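Local coordinates for uncharacterized ParM protein (Staphylococcus aureus, PDB 3JS6), which probably assembles into actin-like filaments that move plasmid DNA apart when the plasmid is partitioned between daughter cells, at residues A[187-192]-A[306-311]; A[271-276]-A[302-307]. All coordinates share one frame; numbering follows the deposited sequence.

Contact 1. Residues A[187-192]-A[306-311]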
loop_
_atom_site.group_PDB
_atom_site.type_symbol
_atom_site.label_atom_id
_atom_site.label_comp_id
_atom_site.label_asym_id
_atom_site.label_seq_id
_atom_site.Cartn_x
_atom_site.Cartn_y
_atom_site.Cartn_z
ATOM N N SER A 187 9.278 -1.047 -16.019
ATOM C CA SER A 187 9.498 -0.013 -15.039
ATOM C C SER A 187 8.186 0.286 -14.368
ATOM O O SER A 187 7.113 0.172 -14.967
ATOM C CB SER A 187 10.065 1.253 -15.686
ATOM O OG SER A 187 11.383 1.035 -16.168
ATOM N N VAL A 188 8.278 0.603 -13.097
ATOM C CA VAL A 188 7.104 0.970 -12.327
ATOM C C VAL A 188 7.284 2.456 -12.067
ATOM O O VAL A 188 8.267 2.849 -11.432
ATOM C CB VAL A 188 7.049 0.247 -10.978
ATOM C CG1 VAL A 188 5.817 0.755 -10.166
ATOM C CG2 VAL A 188 6.970 -1.258 -11.204
ATOM N N LEU A 189 6.351 3.255 -12.586
ATOM C CA LEU A 189 6.343 4.714 -12.460
ATOM C C LEU A 189 5.257 5.072 -11.438
ATOM O O LEU A 189 4.061 5.095 -11.750
ATOM C CB LEU A 189 6.047 5.339 -13.847
ATOM C CG LEU A 189 5.705 6.836 -13.886
ATOM C CD1 LEU A 189 6.850 7.628 -13.272
ATOM C CD2 LEU A 189 5.443 7.291 -15.328
ATOM N N ASP A 190 5.687 5.354 -10.210
ATOM C CA ASP A 190 4.781 5.622 -9.093
ATOM C C ASP A 190 4.633 7.117 -8.714
ATOM O O ASP A 190 5.533 7.698 -8.112
ATOM C CB ASP A 190 5.312 4.799 -7.902
ATOM C CG ASP A 190 4.424 4.849 -6.685
ATOM O OD1 ASP A 190 4.665 4.011 -5.794
ATOM O OD2 ASP A 190 3.510 5.700 -6.591
ATOM N N PHE A 191 3.498 7.717 -9.066
ATOM C CA PHE A 191 3.221 9.122 -8.746
ATOM C C PHE A 191 2.663 9.211 -7.330
ATOM O O PHE A 191 1.466 9.030 -7.112
ATOM C CB PHE A 191 2.211 9.721 -9.737
ATOM C CG PHE A 191 2.759 9.909 -11.117
ATOM C CD1 PHE A 191 2.468 8.992 -12.127
ATOM C CD2 PHE A 191 3.579 10.995 -11.408
ATOM C CE1 PHE A 191 2.981 9.150 -13.398
ATOM C CE2 PHE A 191 4.111 11.173 -12.691
ATOM C CZ PHE A 191 3.813 10.254 -13.688
ATOM N N GLY A 192 3.541 9.461 -6.364
ATOM C CA GLY A 192 3.109 9.549 -4.981
ATOM C C GLY A 192 2.761 10.974 -4.589
ATOM O O GLY A 192 2.874 11.883 -5.405
ATOM N N ASP A 306 -3.507 9.399 -18.940
ATOM C CA ASP A 306 -3.959 9.831 -20.256
ATOM C C ASP A 306 -2.894 10.553 -21.061
ATOM O O ASP A 306 -2.588 10.162 -22.182
ATOM C CB ASP A 306 -5.196 10.714 -20.134
ATOM C CG ASP A 306 -6.380 9.960 -19.586
ATOM O OD1 ASP A 306 -6.578 8.796 -20.013
ATOM O OD2 ASP A 306 -7.111 10.522 -18.740
ATOM N N SER A 307 -2.313 11.597 -20.496
ATOM C CA SER A 307 -1.296 12.336 -21.222
ATOM C C SER A 307 -0.080 11.481 -21.533
ATOM O O SER A 307 0.506 11.596 -22.613
ATOM C CB SER A 307 -0.892 13.578 -20.433
ATOM O OG SER A 307 -2.005 14.448 -20.309
ATOM N N LEU A 308 0.306 10.621 -20.595
ATOM C CA LEU A 308 1.456 9.748 -20.819
ATOM C C LEU A 308 1.222 8.861 -22.025
ATOM O O LEU A 308 2.118 8.661 -22.850
ATOM C CB LEU A 308 1.721 8.876 -19.580
ATOM C CG LEU A 308 2.354 9.653 -18.427
ATOM C CD1 LEU A 308 2.328 8.861 -17.112
ATOM C CD2 LEU A 308 3.758 9.989 -18.824
ATOM N N SER A 309 0.007 8.335 -22.125
ATOM C CA SER A 309 -0.359 7.446 -23.217
ATOM C C SER A 309 -0.251 8.101 -24.588
ATOM O O SER A 309 -0.034 7.418 -25.583
ATOM C CB SER A 309 -1.780 6.923 -23.012
ATOM O OG SER A 309 -1.815 5.924 -22.004
ATOM N N HIS A 310 -0.405 9.422 -24.642
ATOM C CA HIS A 310 -0.309 10.144 -25.905
ATOM C C HIS A 310 1.120 10.605 -26.111
ATOM O O HIS A 310 1.512 10.988 -27.208
ATOM C CB HIS A 310 -1.257 11.353 -25.916
ATOM C CG HIS A 310 -2.706 10.985 -25.809
ATOM N ND1 HIS A 310 -3.325 10.731 -24.604
ATOM C CD2 HIS A 310 -3.642 10.771 -26.763
ATOM C CE1 HIS A 310 -4.579 10.373 -24.818
ATOM N NE2 HIS A 310 -4.796 10.389 -26.120
ATOM N N TYR A 311 1.901 10.563 -25.042
ATOM C CA TYR A 311 3.292 10.972 -25.111
ATOM C C TYR A 311 4.077 9.879 -25.830
ATOM O O TYR A 311 4.936 10.164 -26.664
ATOM C CB TYR A 311 3.830 11.209 -23.697
ATOM C CG TYR A 311 5.227 11.768 -23.665
ATOM C CD1 TYR A 311 6.322 10.929 -23.502
ATOM C CD2 TYR A 311 5.462 13.138 -23.842
ATOM C CE1 TYR A 311 7.618 11.428 -23.521
ATOM C CE2 TYR A 311 6.759 13.648 -23.861
ATOM C CZ TYR A 311 7.830 12.783 -23.703
ATOM O OH TYR A 311 9.117 13.255 -23.747
#
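Leu-189 and Phe-191 stand on strand 185-191 of an actin-like subdomain and meet Leu-308 of helix 301-311, which packs on the sheet. The contact is small and apolar. It buries 84 Å² in all. One methyl group of the helix serves both strand residues. CD1 of Leu-308 lies 3.9 Å from CD2 of Leu-189, and these two branches meet tip to tip. The same CD1 of Leu-308 reaches CE1 of Phe-191 at 3.8 Å. It sits at the edge of the phenyl ring, near the ring plane, and not over a face. CZ of Phe-191 is next, 4.0 Å from CD1 of Leu-308.

Leu-189 and Phe-191 are two positions apart, and both point at the helix. Leu-189 holds CG opposite its own backbone N (chi1 168°), and this carries CD2 outward to the Leu-308 methyl. The alternate residues, Val-188 and Asp-190, belong to the other face of the sheet, where Val-188 meets helix 162-169. Strand 185-191 is the middle strand of five, between 196-202 and 293-297. Its end runs into the sequence Asp-190, Phe-191, Gly-192. In actin-like ATPases a D-x-G sequence at this place opens the second phosphate-binding turn, and Asp-190 to Gly-192 are consistent with that role. Phe-191 would then be its hydrophobic middle residue, facing the core.

Phe-191 also meets His-304 edge-to-face, a second contact of its ring with this helix. On the outer side of the helix, the His-310 side chain folds back on the backbone. ND1 of His-310 donates to Asp-306 O at 2.6 Å, from 44° above the carbonyl plane. The His-310 backbone N makes a further, weak bond to the same oxygen.

Contact 2. Residues A[271-276]-A[302-307]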
loop_
_atom_site.group_PDB
_atom_site.type_symbol
_atom_site.label_atom_id
_atom_site.label_comp_id
_atom_site.label_asym_id
_atom_site.label_seq_id
_atom_site.Cartn_x
_atom_site.Cartn_y
_atom_site.Cartn_z
ATOM N N ASP A 271 2.233 19.340 -18.273
ATOM C CA ASP A 271 3.073 19.259 -19.460
ATOM C C ASP A 271 4.540 19.200 -19.071
ATOM O O ASP A 271 5.326 18.447 -19.659
ATOM C CB ASP A 271 2.842 20.472 -20.351
ATOM C CG ASP A 271 2.124 20.118 -21.626
ATOM O OD1 ASP A 271 0.990 19.593 -21.545
ATOM O OD2 ASP A 271 2.701 20.364 -22.709
ATOM N N SER A 272 4.901 20.011 -18.080
ATOM C CA SER A 272 6.275 20.074 -17.599
ATOM C C SER A 272 6.637 18.860 -16.741
ATOM O O SER A 272 7.762 18.374 -16.784
ATOM C CB SER A 272 6.488 21.359 -16.798
ATOM O OG SER A 272 5.432 21.568 -15.871
ATOM N N LEU A 273 5.680 18.389 -15.954
ATOM C CA LEU A 273 5.914 17.230 -15.110
ATOM C C LEU A 273 6.242 16.039 -16.014
ATOM O O LEU A 273 7.247 15.353 -15.815
ATOM C CB LEU A 273 4.669 16.951 -14.269
ATOM C CG LEU A 273 4.727 15.914 -13.146
ATOM C CD1 LEU A 273 3.665 16.246 -12.116
ATOM C CD2 LEU A 273 4.518 14.514 -13.693
ATOM N N ILE A 274 5.417 15.819 -17.032
ATOM C CA ILE A 274 5.639 14.696 -17.926
ATOM C C ILE A 274 6.917 14.814 -18.743
ATOM O O ILE A 274 7.601 13.817 -18.990
ATOM C CB ILE A 274 4.430 14.483 -18.869
ATOM C CG1 ILE A 274 3.205 14.066 -18.044
ATOM C CG2 ILE A 274 4.757 13.427 -19.897
ATOM C CD1 ILE A 274 1.970 13.761 -18.874
ATOM N N GLU A 275 7.256 16.024 -19.167
ATOM C CA GLU A 275 8.479 16.180 -19.943
ATOM C C GLU A 275 9.669 15.858 -19.046
ATOM O O GLU A 275 10.633 15.239 -19.464
ATOM C CB GLU A 275 8.587 17.610 -20.486
ATOM C CG GLU A 275 9.976 17.991 -20.988
ATOM C CD GLU A 275 10.340 17.340 -22.313
ATOM O OE1 GLU A 275 10.477 16.099 -22.366
ATOM O OE2 GLU A 275 10.495 18.080 -23.307
ATOM N N GLU A 276 9.596 16.278 -17.796
ATOM C CA GLU A 276 10.692 16.007 -16.889
ATOM C C GLU A 276 10.838 14.508 -16.633
ATOM O O GLU A 276 11.944 13.964 -16.673
ATOM C CB GLU A 276 10.478 16.726 -15.554
ATOM C CG GLU A 276 11.589 16.441 -14.561
ATOM C CD GLU A 276 11.470 17.274 -13.309
ATOM O OE1 GLU A 276 11.278 18.498 -13.443
ATOM O OE2 GLU A 276 11.580 16.716 -12.198
ATOM N N ASN A 302 -4.056 8.098 -12.022
ATOM C CA ASN A 302 -5.280 8.504 -12.707
ATOM C C ASN A 302 -5.194 9.882 -13.347
ATOM O O ASN A 302 -5.810 10.145 -14.386
ATOM C CB ASN A 302 -6.462 8.493 -11.745
ATOM C CG ASN A 302 -7.095 7.128 -11.624
ATOM O OD1 ASN A 302 -7.515 6.542 -12.622
ATOM N ND2 ASN A 302 -7.172 6.615 -10.402
ATOM N N ILE A 303 -4.425 10.760 -12.726
ATOM C CA ILE A 303 -4.298 12.119 -13.212
ATOM C C ILE A 303 -3.441 12.213 -14.465
ATOM O O ILE A 303 -3.789 12.933 -15.395
ATOM C CB ILE A 303 -3.688 13.027 -12.113
ATOM C CG1 ILE A 303 -4.451 12.838 -10.800
ATOM C CG2 ILE A 303 -3.731 14.483 -12.547
ATOM C CD1 ILE A 303 -3.732 13.394 -9.599
ATOM N N HIS A 304 -2.339 11.462 -14.507
ATOM C CA HIS A 304 -1.426 11.550 -15.644
ATOM C C HIS A 304 -1.412 10.454 -16.705
ATOM O O HIS A 304 -0.821 10.651 -17.755
ATOM C CB HIS A 304 0.006 11.717 -15.128
ATOM C CG HIS A 304 0.130 12.673 -13.985
ATOM N ND1 HIS A 304 -0.368 13.958 -14.033
ATOM C CD2 HIS A 304 0.732 12.546 -12.777
ATOM C CE1 HIS A 304 -0.078 14.580 -12.904
ATOM N NE2 HIS A 304 0.590 13.746 -12.124
ATOM N N PHE A 305 -2.045 9.314 -16.442
ATOM C CA PHE A 305 -2.030 8.203 -17.401
ATOM C C PHE A 305 -2.453 8.602 -18.827
ATOM O O PHE A 305 -1.816 8.214 -19.815
ATOM C CB PHE A 305 -2.895 7.043 -16.871
ATOM C CG PHE A 305 -2.902 5.841 -17.769
ATOM C CD1 PHE A 305 -4.060 5.482 -18.468
ATOM C CD2 PHE A 305 -1.737 5.114 -17.980
ATOM C CE1 PHE A 305 -4.060 4.425 -19.373
ATOM C CE2 PHE A 305 -1.718 4.049 -18.886
ATOM C CZ PHE A 305 -2.886 3.703 -19.591
ATOM N N ASP A 306 -3.507 9.399 -18.940
ATOM C CA ASP A 306 -3.959 9.831 -20.256
ATOM C C ASP A 306 -2.894 10.553 -21.061
ATOM O O ASP A 306 -2.588 10.162 -22.182
ATOM C CB ASP A 306 -5.196 10.714 -20.134
ATOM C CG ASP A 306 -6.380 9.960 -19.586
ATOM O OD1 ASP A 306 -6.578 8.796 -20.013
ATOM O OD2 ASP A 306 -7.111 10.522 -18.740
ATOM N N SER A 307 -2.313 11.597 -20.496
ATOM C CA SER A 307 -1.296 12.336 -21.222
ATOM C C SER A 307 -0.080 11.481 -21.533
ATOM O O SER A 307 0.506 11.596 -22.613
ATOM C CB SER A 307 -0.892 13.578 -20.433
ATOM O OG SER A 307 -2.005 14.448 -20.309
#
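Ile-274 and Leu-273 of helix 263-284 pack against Ser-307 and His-304 of helix 301-311. Both helices lie on one face of the five-stranded sheet of an actin-like subdomain. Helix 301-311 is the helical link of a beta-alpha-beta unit, between parallel strands 293-297 and 316-317. The two short segments cross steeply, at -73°, with their axes 10.9 Å apart. Together they bury 176 Å².

The tight part lies at Ile-274. CD1 of Ile-274 is 3.3 Å from CB of Ser-307, closer than usual van der Waals contact. The CG1 arm is fully extended (chi2 -177°), which pushes CD1 as far out as the side chain allows. The small serine lets it come this near the helix backbone, where Ser-307 C is 4.1 Å from Ile-274 CD1.

The part at Leu-273 is looser. Its side chain crosses that of His-304 at about a right angle. CD1 of Leu-273 is 4.0 Å from NE2 of His-304, while CD2 of Leu-273 lies over one face of the imidazole, toward its rim. CB of Ile-303 lies over the opposite face, so the ring has an aliphatic group on each side. Phe-221 of helix 218-228 meets the ring edge-to-face.

Solvent takes the outer sides of both helices. Asp-271, Ser-272 and Glu-275 are exposed on one, Asn-302 and Asp-306 on the other. Glu-276, partly exposed, forms a salt bridge with Lys-216. No hydrogen bond joins the two segments. The polar end of Ser-307 is still tied to helix 263-284, because its OG is hydrogen-bonded to OE1 of Gln-270.

Overall arrangement
Contacts 1 and 2 share helix 301-311, and their centres are 6 Å apart. Contact 1 joins the helix to the sheet; contact 2 joins it to helix 263-284. They run together into one mostly apolar layer between sheet and helices. Phe-191 CE2 lies 3.5 Å from Leu-273 CD2, and Phe-191 CD2 lies 3.5 Å from His-304 CD2. Farther along the helix, Leu-308 CD2 is 3.7 Å from Ile-274 CG2. Leu-308 thus uses one methyl in contact 1 and turns the other to contact 2. The structure is nucleotide-free. The probable phosphate-binding turn begins at the end of 187-192, so this layer probably lies behind the nucleotide site, with Phe-191 as the link.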